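Long-range contacts in mosquitocidal toxin (Lysinibacillus sphaericus, PDB 2VSE), which kills mosquito larvae, probably by ADP-ribosylating target proteins through its catalytic domain, which is joined to four ricin-B-like lectin domains: residues F302-Q307 with N516-L521; D448-V453 with S469-N474; Q563-I568 with Y689-N694; T700-I705 with S736-Y741. One frame throughout, in Å; residues are numbered along the deposited sequence.

Interaction 1 of 4, residues F302-Q307 with N516-L521; sequences FGFENQ and NRKIVL
Arg-517 reaches past the ring of Phe-304 to the backbone and acid of the 302-307 loop. Its chain runs extended from CG to NE (chi2 -168°, chi3 -174°), which carries the guanidinium across to Gly-303 and Glu-305. There NH1 is gripped twice. It donates to Gly-303 O at 2.9 Å, in the carbonyl plane, and to Glu-305 OE2 at 2.6 Å. The second bond is nearly straight and forms a salt bridge. It lies in the guanidinium plane and uses the anti lone pair of the carboxylate, whose own plane stands almost perpendicular. Lys-308 also pairs with Glu-305 OE2, and Arg-517 NE bonds Tyr-514 O. The contact joins two successive ricin-B-type beta-trefoil units: a loop between strands 294-300 and 309-314 meets the type I turn from Asn-516 to Ile-519. Lys-518 supplies the apolar part. Its CG sits over one face of the Phe-302 ring, 4.1 Å from the centroid, in a CH-pi contact. The same CG lies at the edge of the Phe-304 ring, 3.8 Å from CZ. One face of Phe-304 takes Arg-517 CB. Gln-307 OE1 accepts from the backbone N of both Phe-302 and Phe-304, which ties the loop together.

Interaction 2 of 4, residues D448-V453 with S469-N474; sequences DKENQV and SLKYPN
With CG of Leu-470 opposite the backbone N (chi1 -164°) and chi2 near 59°, CD2 is turned to Val-453 CG1, itself opposite its backbone N (chi1 179°). The two side chains run alongside each other in the same direction, with Val-453 CG1 3.6 Å from Leu-470 CD2. Lys-471 bends at chi2 and chi4 and crosses Glu-450. Its CD comes within 3.3 Å of Glu-450 OE1, closer than the ammonium does. NZ to OE1 is 3.8 Å, a long salt bridge. The main polar partners of Glu-450 are Arg-605, which pairs with OE2, and the hydroxyl of Tyr-656, which bonds OE1. Both come from the next trefoil-like unit, so the glutamate reaches across to its neighbour. The backbones are linked mainly through a water. It donates to Val-453 O at 3.0 Å and accepts from Leu-470 N at 3.0 Å. The direct bond from Leu-470 N to Val-453 O is weak. Ser-469 OG accepts from Tyr-472 N at 2.6 Å, an ST motif that holds the turn. The contact joins the loop before strand 454-459 to the loop after its hairpin partner, strand 464-469. Val-453 and Leu-470 both rest on Thr-420 of strand 419-425.

Interaction 3 of 4, residues Q563-I568 with Y689-N694; sequences QFMTVI and YLRHLN
Met-565 lies across Arg-691 on one face of an antiparallel strand pair. From CB outward, the methionine passes along the neighbouring strand. Its CB lies 3.5 Å from Tyr-689 O. CG is between that same oxygen and Arg-691 NH2. SD lies over one face of the Arg-691 guanidinium, 3.4 Å from NH1. The chain is extended at chi2 but turns at chi3 (-83°), which brings CE back over the strand, 3.6 Å from Tyr-689 O and close to Arg-691 N. The guanidinium is held at its edge as well. Arg-691 NE donates to Gln-563 OE1 at 3.1 Å, in both the carbonyl plane and the guanidinium plane. A weaker bond from NH2 reaches the same oxygen. Gln-563 NE2 is taken by Asn-588 and Gln-594, so both ends of this amide are bound and its rotation is fixed. Gln-563 CG also touches Leu-693 CD1. On the other face, Phe-564 CD1 packs on Leu-690 CD2 at 3.5 Å. Beyond the paired residues, Val-567 CG2 lies over one face of the Tyr-689 ring, 4.1 Å from its centroid. Phe-787 stacks on the same tyrosine.

The backbones pair antiparallel. Gln-563 with Arg-691 and Met-565 with Tyr-689 are hydrogen-bonded pairs, and Phe-564 with Leu-690 is a non-hydrogen-bonded pair. Strands 560-566 and 688-692 are first and last along the chain among six strands, and neighbours in the sheet, with 688-692 at its edge. Pairing the first and last strands of the unit in this way is consistent with closure of a beta-trefoil, the fold of ricin-B-type lectin domains.

Interaction 4 of 4, residues T700-I705 with S736-Y741; sequences TGYFNI and SWKLKY
The Tyr-702 ring has Lys-738 CD over one face, 3.8 Å from the ring centroid and shifted toward the rim. This is a CH-pi contact. Lys-738 reaches it with CG opposite the backbone N (chi1 -179°) and bends at chi2 and chi4. Its NZ lies farther out, so any cation-pi attraction is at most weak. Ser-736 OG approaches the Tyr-702 ring obliquely, 3.9 Å from CD1. That hydroxyl is bonded to Ser-835 and to Leu-836 O. The Phe-703 ring has Trp-737 O at its edge, while Leu-739 CD1 approaches it obliquely, 4.0 Å from CD2. The indole of Trp-737 has Phe-703 O at its edge. Ile-705 CD1 approaches it obliquely, 4.0 Å from CD1 of the tryptophan. Trp-737 NE1 donates to Ile-715 O.

Strands 701-707 and 737-742 are antiparallel neighbours in the last ricin-B-type unit, which belongs to the beta-trefoil fold. Strand 830-834 flanks the first, and strand 747-752 flanks the second. Phe-703 and Trp-737 form a hydrogen-bonded pair, with two bonds of 2.9 Å, Phe-703 N to Trp-737 O and Trp-737 N to Phe-703 O. With Leu-739 they share one face of the sheet. Tyr-702 and Lys-738 form the non-hydrogen-bonded pair beside it, on the other face. Gly-701 has phi 91°; a CB here would press on Thr-700 O, which suits glycine. Gly-701 O accepts from Leu-739 N at 2.9 Å, nearly straight (N-H...O 166°).

How the interactions relate
The four contacts sample the lectin part of the chain in order. Interaction 2 is nested within the loop closed by interaction 1, and their centres are 27 Å apart. Interaction 1 joins two trefoil units, while interaction 2 ties two loops within the second of them. Interactions 3 and 4 follow in series. Interactions 2 and 3 are 29 Å apart between centres and do not touch. Interactions 3 and 4 do touch, through packing of Leu-693 O on Tyr-741 OH at 4.0 Å, and strand 688-692 is followed directly by strand 701-707. Interactions 1 and 4 are farthest apart, at 63 Å between centres, on opposite sides of the chain's centre.

Interaction 1 of 4, residues F302-Q307 with N516-L521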
# COMPACT_ATOMS: atom_id res chain seq x y z
N PHE A 302 -7.32 -8.24 28.32
CA PHE A 302 -5.99 -8.77 27.99
C PHE A 302 -6.13 -9.85 26.91
O PHE A 302 -5.17 -10.56 26.63
CB PHE A 302 -5.31 -9.38 29.21
CG PHE A 302 -4.85 -8.40 30.24
CD1 PHE A 302 -3.55 -7.90 30.21
CD2 PHE A 302 -5.69 -7.99 31.26
CE1 PHE A 302 -3.10 -7.00 31.18
CE2 PHE A 302 -5.25 -7.09 32.23
CZ PHE A 302 -3.96 -6.59 32.18
N GLY A 303 -7.31 -9.96 26.32
CA GLY A 303 -7.59 -10.97 25.31
C GLY A 303 -7.51 -12.41 25.77
O GLY A 303 -7.05 -13.28 25.03
N PHE A 304 -7.95 -12.67 26.99
CA PHE A 304 -8.06 -14.02 27.51
C PHE A 304 -9.27 -14.73 26.89
O PHE A 304 -10.26 -14.08 26.54
CB PHE A 304 -8.25 -13.98 29.03
CG PHE A 304 -6.99 -13.65 29.79
CD1 PHE A 304 -5.98 -14.59 29.92
CD2 PHE A 304 -6.85 -12.42 30.42
CE1 PHE A 304 -4.82 -14.30 30.64
CE2 PHE A 304 -5.70 -12.13 31.15
CZ PHE A 304 -4.69 -13.07 31.25
N GLU A 305 -9.20 -16.05 26.77
CA GLU A 305 -10.34 -16.82 26.26
C GLU A 305 -11.62 -16.58 27.07
O GLU A 305 -12.70 -16.43 26.49
CB GLU A 305 -10.03 -18.32 26.15
CG GLU A 305 -8.96 -18.66 25.11
CD GLU A 305 -9.21 -17.99 23.76
OE1 GLU A 305 -10.09 -18.46 23.00
OE2 GLU A 305 -8.52 -16.99 23.45
N ASN A 306 -11.49 -16.48 28.40
CA ASN A 306 -12.66 -16.19 29.25
C ASN A 306 -13.23 -14.78 29.08
O ASN A 306 -14.20 -14.41 29.73
CB ASN A 306 -12.37 -16.47 30.73
CG ASN A 306 -11.48 -15.40 31.38
OD1 ASN A 306 -10.80 -14.64 30.70
ND2 ASN A 306 -11.48 -15.36 32.70
N GLN A 307 -12.59 -14.00 28.21
CA GLN A 307 -13.06 -12.65 27.88
C GLN A 307 -13.67 -12.60 26.48
O GLN A 307 -13.84 -11.53 25.91
CB GLN A 307 -11.92 -11.64 27.98
CG GLN A 307 -11.45 -11.37 29.38
CD GLN A 307 -10.32 -10.38 29.43
OE1 GLN A 307 -9.36 -10.46 28.66
NE2 GLN A 307 -10.41 -9.43 30.36
N ASN A 516 1.10 -16.22 27.73
CA ASN A 516 0.98 -15.34 28.89
C ASN A 516 0.43 -13.99 28.43
O ASN A 516 1.19 -13.05 28.11
CB ASN A 516 2.34 -15.17 29.57
CG ASN A 516 2.99 -16.51 29.90
OD1 ASN A 516 2.67 -17.15 30.91
ND2 ASN A 516 3.93 -16.93 29.07
N ARG A 517 -0.90 -13.89 28.38
CA ARG A 517 -1.56 -12.78 27.70
C ARG A 517 -1.56 -11.42 28.42
O ARG A 517 -1.89 -10.39 27.82
CB ARG A 517 -2.97 -13.19 27.26
CG ARG A 517 -2.90 -14.35 26.30
CD ARG A 517 -4.18 -14.60 25.63
NE ARG A 517 -4.07 -15.82 24.84
CZ ARG A 517 -5.10 -16.46 24.31
NH1 ARG A 517 -6.32 -15.98 24.47
NH2 ARG A 517 -4.91 -17.56 23.62
N LYS A 518 -1.16 -11.43 29.68
CA LYS A 518 -0.87 -10.20 30.39
C LYS A 518 0.43 -9.58 29.88
O LYS A 518 0.65 -8.37 30.05
CB LYS A 518 -0.79 -10.47 31.88
CG LYS A 518 -2.13 -10.62 32.56
CD LYS A 518 -1.96 -10.60 34.06
CE LYS A 518 -3.29 -10.69 34.79
NZ LYS A 518 -3.24 -10.00 36.11
N ILE A 519 1.27 -10.39 29.21
CA ILE A 519 2.62 -9.99 28.79
C ILE A 519 2.70 -9.50 27.33
O ILE A 519 2.26 -10.17 26.40
CB ILE A 519 3.61 -11.16 29.02
CG1 ILE A 519 3.69 -11.55 30.52
CG2 ILE A 519 4.96 -10.90 28.35
CD1 ILE A 519 4.09 -10.44 31.47
N VAL A 520 3.27 -8.31 27.14
CA VAL A 520 3.40 -7.75 25.81
C VAL A 520 4.82 -7.24 25.61
O VAL A 520 5.55 -7.00 26.58
CB VAL A 520 2.36 -6.60 25.54
CG1 VAL A 520 0.93 -7.09 25.72
CG2 VAL A 520 2.62 -5.40 26.45
N LEU A 521 5.22 -7.11 24.34
CA LEU A 521 6.50 -6.50 23.95
C LEU A 521 6.57 -5.05 24.41
O LEU A 521 5.68 -4.24 24.10
CB LEU A 521 6.65 -6.55 22.44
CG LEU A 521 7.66 -7.52 21.85
CD1 LEU A 521 7.40 -8.93 22.31
CD2 LEU A 521 7.60 -7.43 20.34

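Interaction 2 of 4, residues D448-V453 with S469-N474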
# COMPACT_ATOMS: atom_id res chain seq x y z
N ASP A 448 18.66 -0.84 7.63
CA ASP A 448 18.13 -1.70 6.56
C ASP A 448 18.91 -3.00 6.37
O ASP A 448 19.05 -3.49 5.26
CB ASP A 448 18.03 -0.91 5.23
CG ASP A 448 17.05 0.25 5.30
OD1 ASP A 448 15.87 -0.00 5.61
OD2 ASP A 448 17.43 1.40 5.03
N LYS A 449 19.40 -3.56 7.48
CA LYS A 449 20.14 -4.82 7.46
C LYS A 449 19.28 -6.04 7.78
O LYS A 449 18.23 -5.93 8.40
CB LYS A 449 21.38 -4.77 8.36
CG LYS A 449 21.31 -3.79 9.53
CD LYS A 449 22.68 -3.21 9.84
CE LYS A 449 23.43 -3.98 10.92
NZ LYS A 449 23.22 -3.39 12.28
N GLU A 450 19.75 -7.21 7.34
CA GLU A 450 19.09 -8.50 7.53
C GLU A 450 18.64 -8.76 8.97
O GLU A 450 17.51 -9.22 9.20
CB GLU A 450 20.01 -9.64 7.10
CG GLU A 450 20.17 -9.77 5.61
CD GLU A 450 20.90 -11.04 5.23
OE1 GLU A 450 22.15 -11.06 5.26
OE2 GLU A 450 20.20 -12.01 4.89
N ASN A 451 19.52 -8.47 9.92
CA ASN A 451 19.23 -8.67 11.34
C ASN A 451 18.31 -7.61 11.91
O ASN A 451 18.09 -7.57 13.12
CB ASN A 451 20.53 -8.80 12.17
CG ASN A 451 21.24 -7.46 12.39
OD1 ASN A 451 20.91 -6.44 11.78
ND2 ASN A 451 22.25 -7.47 13.26
N GLN A 452 17.79 -6.75 11.03
CA GLN A 452 16.73 -5.80 11.39
C GLN A 452 15.40 -6.13 10.70
O GLN A 452 14.46 -5.33 10.73
CB GLN A 452 17.16 -4.37 11.09
CG GLN A 452 18.29 -3.88 11.97
CD GLN A 452 18.75 -2.47 11.63
OE1 GLN A 452 18.65 -2.04 10.49
NE2 GLN A 452 19.25 -1.76 12.64
N VAL A 453 15.33 -7.30 10.08
CA VAL A 453 14.15 -7.71 9.33
C VAL A 453 13.63 -9.03 9.89
O VAL A 453 14.40 -9.95 10.16
CB VAL A 453 14.47 -7.83 7.80
CG1 VAL A 453 13.25 -8.28 7.01
CG2 VAL A 453 14.96 -6.50 7.26
N SER A 469 13.66 -14.48 13.02
CA SER A 469 14.87 -13.89 12.46
C SER A 469 15.04 -14.22 10.98
O SER A 469 14.86 -15.37 10.57
CB SER A 469 16.06 -14.42 13.25
OG SER A 469 17.25 -14.44 12.48
N LEU A 470 15.37 -13.22 10.17
CA LEU A 470 15.64 -13.49 8.76
C LEU A 470 17.01 -14.16 8.57
O LEU A 470 17.14 -15.12 7.81
CB LEU A 470 15.54 -12.20 7.95
CG LEU A 470 15.41 -12.35 6.44
CD1 LEU A 470 14.17 -13.16 6.08
CD2 LEU A 470 15.38 -10.97 5.79
N LYS A 471 18.03 -13.66 9.27
CA LYS A 471 19.37 -14.26 9.18
C LYS A 471 19.46 -15.65 9.83
O LYS A 471 20.25 -16.48 9.39
CB LYS A 471 20.44 -13.34 9.77
CG LYS A 471 21.86 -13.66 9.32
CD LYS A 471 22.23 -12.93 8.03
CE LYS A 471 23.67 -13.20 7.62
NZ LYS A 471 23.78 -14.27 6.58
N TYR A 472 18.65 -15.89 10.86
CA TYR A 472 18.69 -17.15 11.62
C TYR A 472 17.30 -17.77 11.82
O TYR A 472 16.72 -17.64 12.90
CB TYR A 472 19.40 -16.93 12.97
CG TYR A 472 20.80 -16.37 12.84
CD1 TYR A 472 21.85 -17.18 12.41
CD2 TYR A 472 21.07 -15.03 13.12
CE1 TYR A 472 23.14 -16.67 12.27
CE2 TYR A 472 22.36 -14.51 12.99
CZ TYR A 472 23.39 -15.34 12.56
OH TYR A 472 24.67 -14.84 12.42
N PRO A 473 16.79 -18.48 10.80
CA PRO A 473 15.39 -18.93 10.77
C PRO A 473 15.01 -19.85 11.94
O PRO A 473 13.85 -19.88 12.33
CB PRO A 473 15.27 -19.67 9.44
CG PRO A 473 16.45 -19.24 8.64
CD PRO A 473 17.53 -18.92 9.60
N ASN A 474 15.99 -20.58 12.48
CA ASN A 474 15.79 -21.42 13.66
C ASN A 474 15.43 -20.66 14.93
O ASN A 474 14.94 -21.25 15.89
CB ASN A 474 17.04 -22.24 13.95
CG ASN A 474 17.10 -23.52 13.14
OD1 ASN A 474 16.11 -24.26 13.06
ND2 ASN A 474 18.25 -23.80 12.56
O HOH W 1 16.40 -11.14 12.07

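Interaction 3 of 4, residues Q563-I568 with Y689-N694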
# COMPACT_ATOMS: atom_id res chain seq x y z
N GLN A 563 21.12 1.90 -16.01
CA GLN A 563 22.12 2.93 -15.82
C GLN A 563 21.82 3.58 -14.48
O GLN A 563 20.66 3.66 -14.06
CB GLN A 563 22.04 3.95 -16.93
CG GLN A 563 22.28 3.37 -18.28
CD GLN A 563 22.51 4.44 -19.32
OE1 GLN A 563 21.58 5.11 -19.74
NE2 GLN A 563 23.76 4.60 -19.74
N PHE A 564 22.87 4.03 -13.82
CA PHE A 564 22.74 4.77 -12.56
C PHE A 564 23.01 6.25 -12.82
O PHE A 564 24.14 6.63 -13.09
CB PHE A 564 23.71 4.22 -11.52
CG PHE A 564 23.58 2.76 -11.28
CD1 PHE A 564 22.86 2.28 -10.19
CD2 PHE A 564 24.16 1.84 -12.16
CE1 PHE A 564 22.73 0.92 -9.97
CE2 PHE A 564 24.03 0.48 -11.95
CZ PHE A 564 23.32 0.01 -10.85
N MET A 565 21.96 7.05 -12.76
CA MET A 565 22.07 8.50 -12.98
C MET A 565 22.20 9.19 -11.63
O MET A 565 21.46 8.84 -10.71
CB MET A 565 20.81 9.01 -13.67
CG MET A 565 20.50 8.38 -15.02
SD MET A 565 18.93 9.02 -15.59
CE MET A 565 17.80 7.92 -14.73
N THR A 566 23.12 10.15 -11.50
CA THR A 566 23.20 10.93 -10.26
C THR A 566 21.95 11.80 -10.16
O THR A 566 21.42 12.26 -11.18
CB THR A 566 24.47 11.82 -10.15
OG1 THR A 566 24.37 12.95 -11.04
CG2 THR A 566 25.73 11.03 -10.46
N VAL A 567 21.47 11.99 -8.94
CA VAL A 567 20.33 12.84 -8.64
C VAL A 567 20.61 14.31 -8.98
O VAL A 567 19.73 15.01 -9.47
CB VAL A 567 19.96 12.69 -7.14
CG1 VAL A 567 19.27 13.93 -6.57
CG2 VAL A 567 19.11 11.44 -6.96
N ILE A 568 21.84 14.75 -8.74
CA ILE A 568 22.17 16.16 -8.89
C ILE A 568 22.28 16.53 -10.36
O ILE A 568 21.90 17.63 -10.75
CB ILE A 568 23.45 16.54 -8.11
CG1 ILE A 568 23.13 16.66 -6.62
CG2 ILE A 568 24.06 17.86 -8.64
CD1 ILE A 568 24.31 16.39 -5.70
N TYR A 689 19.11 7.94 -9.57
CA TYR A 689 17.91 7.55 -10.28
C TYR A 689 18.29 6.40 -11.22
O TYR A 689 19.36 6.43 -11.86
CB TYR A 689 17.32 8.72 -11.07
CG TYR A 689 16.64 9.78 -10.23
CD1 TYR A 689 15.50 9.48 -9.50
CD2 TYR A 689 17.11 11.11 -10.21
CE1 TYR A 689 14.85 10.44 -8.74
CE2 TYR A 689 16.46 12.08 -9.46
CZ TYR A 689 15.33 11.72 -8.73
OH TYR A 689 14.65 12.65 -7.97
N LEU A 690 17.41 5.40 -11.32
CA LEU A 690 17.66 4.22 -12.13
C LEU A 690 16.99 4.32 -13.49
O LEU A 690 15.79 4.53 -13.57
CB LEU A 690 17.19 2.94 -11.41
CG LEU A 690 17.87 2.57 -10.09
CD1 LEU A 690 17.22 1.35 -9.43
CD2 LEU A 690 19.33 2.30 -10.31
N ARG A 691 17.76 4.18 -14.56
CA ARG A 691 17.17 3.99 -15.88
C ARG A 691 17.22 2.52 -16.15
O ARG A 691 18.29 1.91 -16.31
CB ARG A 691 17.88 4.77 -16.98
CG ARG A 691 17.34 4.47 -18.38
CD ARG A 691 17.44 5.68 -19.33
NE ARG A 691 18.74 6.34 -19.25
CZ ARG A 691 18.94 7.63 -18.99
NH1 ARG A 691 17.94 8.47 -18.84
NH2 ARG A 691 20.18 8.09 -18.93
N HIS A 692 16.03 1.94 -16.18
CA HIS A 692 15.85 0.58 -16.52
C HIS A 692 15.71 0.52 -18.04
O HIS A 692 14.62 0.73 -18.58
CB HIS A 692 14.60 0.06 -15.81
CG HIS A 692 14.39 -1.42 -15.94
ND1 HIS A 692 13.19 -2.02 -15.67
CD2 HIS A 692 15.23 -2.41 -16.34
CE1 HIS A 692 13.29 -3.32 -15.88
NE2 HIS A 692 14.51 -3.58 -16.29
N LEU A 693 16.82 0.25 -18.72
CA LEU A 693 16.87 0.27 -20.20
C LEU A 693 16.03 -0.84 -20.76
O LEU A 693 15.39 -0.71 -21.80
CB LEU A 693 18.31 0.09 -20.68
CG LEU A 693 19.27 1.21 -20.32
CD1 LEU A 693 20.69 0.72 -20.20
CD2 LEU A 693 19.17 2.32 -21.34
N ASN A 694 16.01 -1.92 -20.01
CA ASN A 694 15.40 -3.18 -20.37
C ASN A 694 13.86 -3.17 -20.25
O ASN A 694 13.21 -4.16 -20.56
CB ASN A 694 15.99 -4.24 -19.42
CG ASN A 694 16.19 -5.56 -20.09
OD1 ASN A 694 15.85 -6.61 -19.54
ND2 ASN A 694 16.73 -5.53 -21.31

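Interaction 4 of 4, residues T700-I705 with S736-Y741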
# COMPACT_ATOMS: atom_id res chain seq x y z
N THR A 700 4.47 4.61 -27.18
CA THR A 700 3.95 4.08 -28.43
C THR A 700 2.81 4.97 -28.93
O THR A 700 2.07 5.54 -28.13
CB THR A 700 3.45 2.64 -28.28
OG1 THR A 700 2.43 2.59 -27.28
CG2 THR A 700 4.60 1.72 -27.88
N GLY A 701 2.67 5.07 -30.25
CA GLY A 701 1.59 5.82 -30.86
C GLY A 701 1.91 7.28 -31.15
O GLY A 701 3.07 7.65 -31.36
N TYR A 702 0.87 8.09 -31.12
CA TYR A 702 0.95 9.45 -31.63
C TYR A 702 0.87 10.47 -30.51
O TYR A 702 0.13 10.30 -29.54
CB TYR A 702 -0.18 9.66 -32.63
CG TYR A 702 -0.04 8.84 -33.89
CD1 TYR A 702 0.63 9.35 -35.00
CD2 TYR A 702 -0.59 7.55 -33.98
CE1 TYR A 702 0.77 8.61 -36.17
CE2 TYR A 702 -0.46 6.81 -35.15
CZ TYR A 702 0.22 7.35 -36.23
OH TYR A 702 0.37 6.64 -37.40
N PHE A 703 1.63 11.55 -30.66
CA PHE A 703 1.78 12.53 -29.60
C PHE A 703 1.91 13.93 -30.18
O PHE A 703 2.48 14.10 -31.25
CB PHE A 703 3.02 12.21 -28.75
CG PHE A 703 2.97 10.86 -28.05
CD1 PHE A 703 2.42 10.74 -26.78
CD2 PHE A 703 3.50 9.73 -28.66
CE1 PHE A 703 2.39 9.50 -26.13
CE2 PHE A 703 3.47 8.50 -28.02
CZ PHE A 703 2.91 8.39 -26.75
N ASN A 704 1.34 14.91 -29.48
CA ASN A 704 1.75 16.29 -29.63
C ASN A 704 2.91 16.47 -28.66
O ASN A 704 2.84 16.02 -27.51
CB ASN A 704 0.62 17.23 -29.24
CG ASN A 704 -0.61 17.09 -30.12
OD1 ASN A 704 -1.71 17.31 -29.65
ND2 ASN A 704 -0.43 16.73 -31.39
N ILE A 705 4.00 17.05 -29.14
CA ILE A 705 5.16 17.24 -28.29
C ILE A 705 5.15 18.69 -27.89
O ILE A 705 5.50 19.57 -28.69
CB ILE A 705 6.44 16.82 -29.00
CG1 ILE A 705 6.34 15.36 -29.45
CG2 ILE A 705 7.60 16.99 -28.06
CD1 ILE A 705 7.42 14.91 -30.45
N SER A 736 1.28 15.90 -35.20
CA SER A 736 1.01 14.63 -34.57
C SER A 736 2.09 13.63 -34.94
O SER A 736 2.05 13.01 -36.01
CB SER A 736 -0.38 14.12 -34.95
OG SER A 736 -0.65 12.91 -34.27
N TRP A 737 3.03 13.45 -34.03
CA TRP A 737 4.23 12.64 -34.28
C TRP A 737 4.10 11.22 -33.78
O TRP A 737 3.70 10.99 -32.63
CB TRP A 737 5.43 13.28 -33.60
CG TRP A 737 5.71 14.63 -34.09
CD1 TRP A 737 5.19 15.81 -33.61
CD2 TRP A 737 6.57 14.98 -35.17
NE1 TRP A 737 5.68 16.87 -34.33
CE2 TRP A 737 6.54 16.39 -35.29
CE3 TRP A 737 7.38 14.24 -36.04
CZ2 TRP A 737 7.29 17.08 -36.25
CZ3 TRP A 737 8.12 14.93 -37.01
CH2 TRP A 737 8.07 16.33 -37.10
N LYS A 738 4.46 10.27 -34.63
CA LYS A 738 4.53 8.87 -34.23
C LYS A 738 5.86 8.63 -33.53
O LYS A 738 6.91 9.07 -34.00
CB LYS A 738 4.41 7.97 -35.46
CG LYS A 738 4.44 6.47 -35.21
CD LYS A 738 3.14 5.95 -34.60
CE LYS A 738 2.93 4.48 -34.92
NZ LYS A 738 4.24 3.78 -34.90
N LEU A 739 5.81 7.94 -32.40
CA LEU A 739 7.04 7.54 -31.73
C LEU A 739 7.30 6.07 -31.95
O LEU A 739 6.56 5.21 -31.49
CB LEU A 739 7.03 7.93 -30.26
CG LEU A 739 7.75 9.27 -29.98
CD1 LEU A 739 7.00 10.46 -30.55
CD2 LEU A 739 7.98 9.47 -28.49
N LYS A 740 8.34 5.80 -32.73
CA LYS A 740 8.70 4.45 -33.10
C LYS A 740 9.91 4.02 -32.30
O LYS A 740 11.04 4.43 -32.57
CB LYS A 740 9.00 4.36 -34.59
CG LYS A 740 9.34 2.94 -35.06
CD LYS A 740 9.79 2.92 -36.52
CE LYS A 740 10.14 1.51 -36.96
NZ LYS A 740 9.85 1.32 -38.40
N TYR A 741 9.66 3.18 -31.31
CA TYR A 741 10.70 2.77 -30.40
C TYR A 741 11.57 1.70 -31.01
O TYR A 741 11.08 0.74 -31.60
CB TYR A 741 10.07 2.27 -29.10
CG TYR A 741 11.07 1.94 -28.02
CD1 TYR A 741 11.90 2.92 -27.50
CD2 TYR A 741 11.17 0.64 -27.52
CE1 TYR A 741 12.83 2.62 -26.51
CE2 TYR A 741 12.09 0.33 -26.52
CZ TYR A 741 12.90 1.32 -26.03
OH TYR A 741 13.80 1.05 -25.05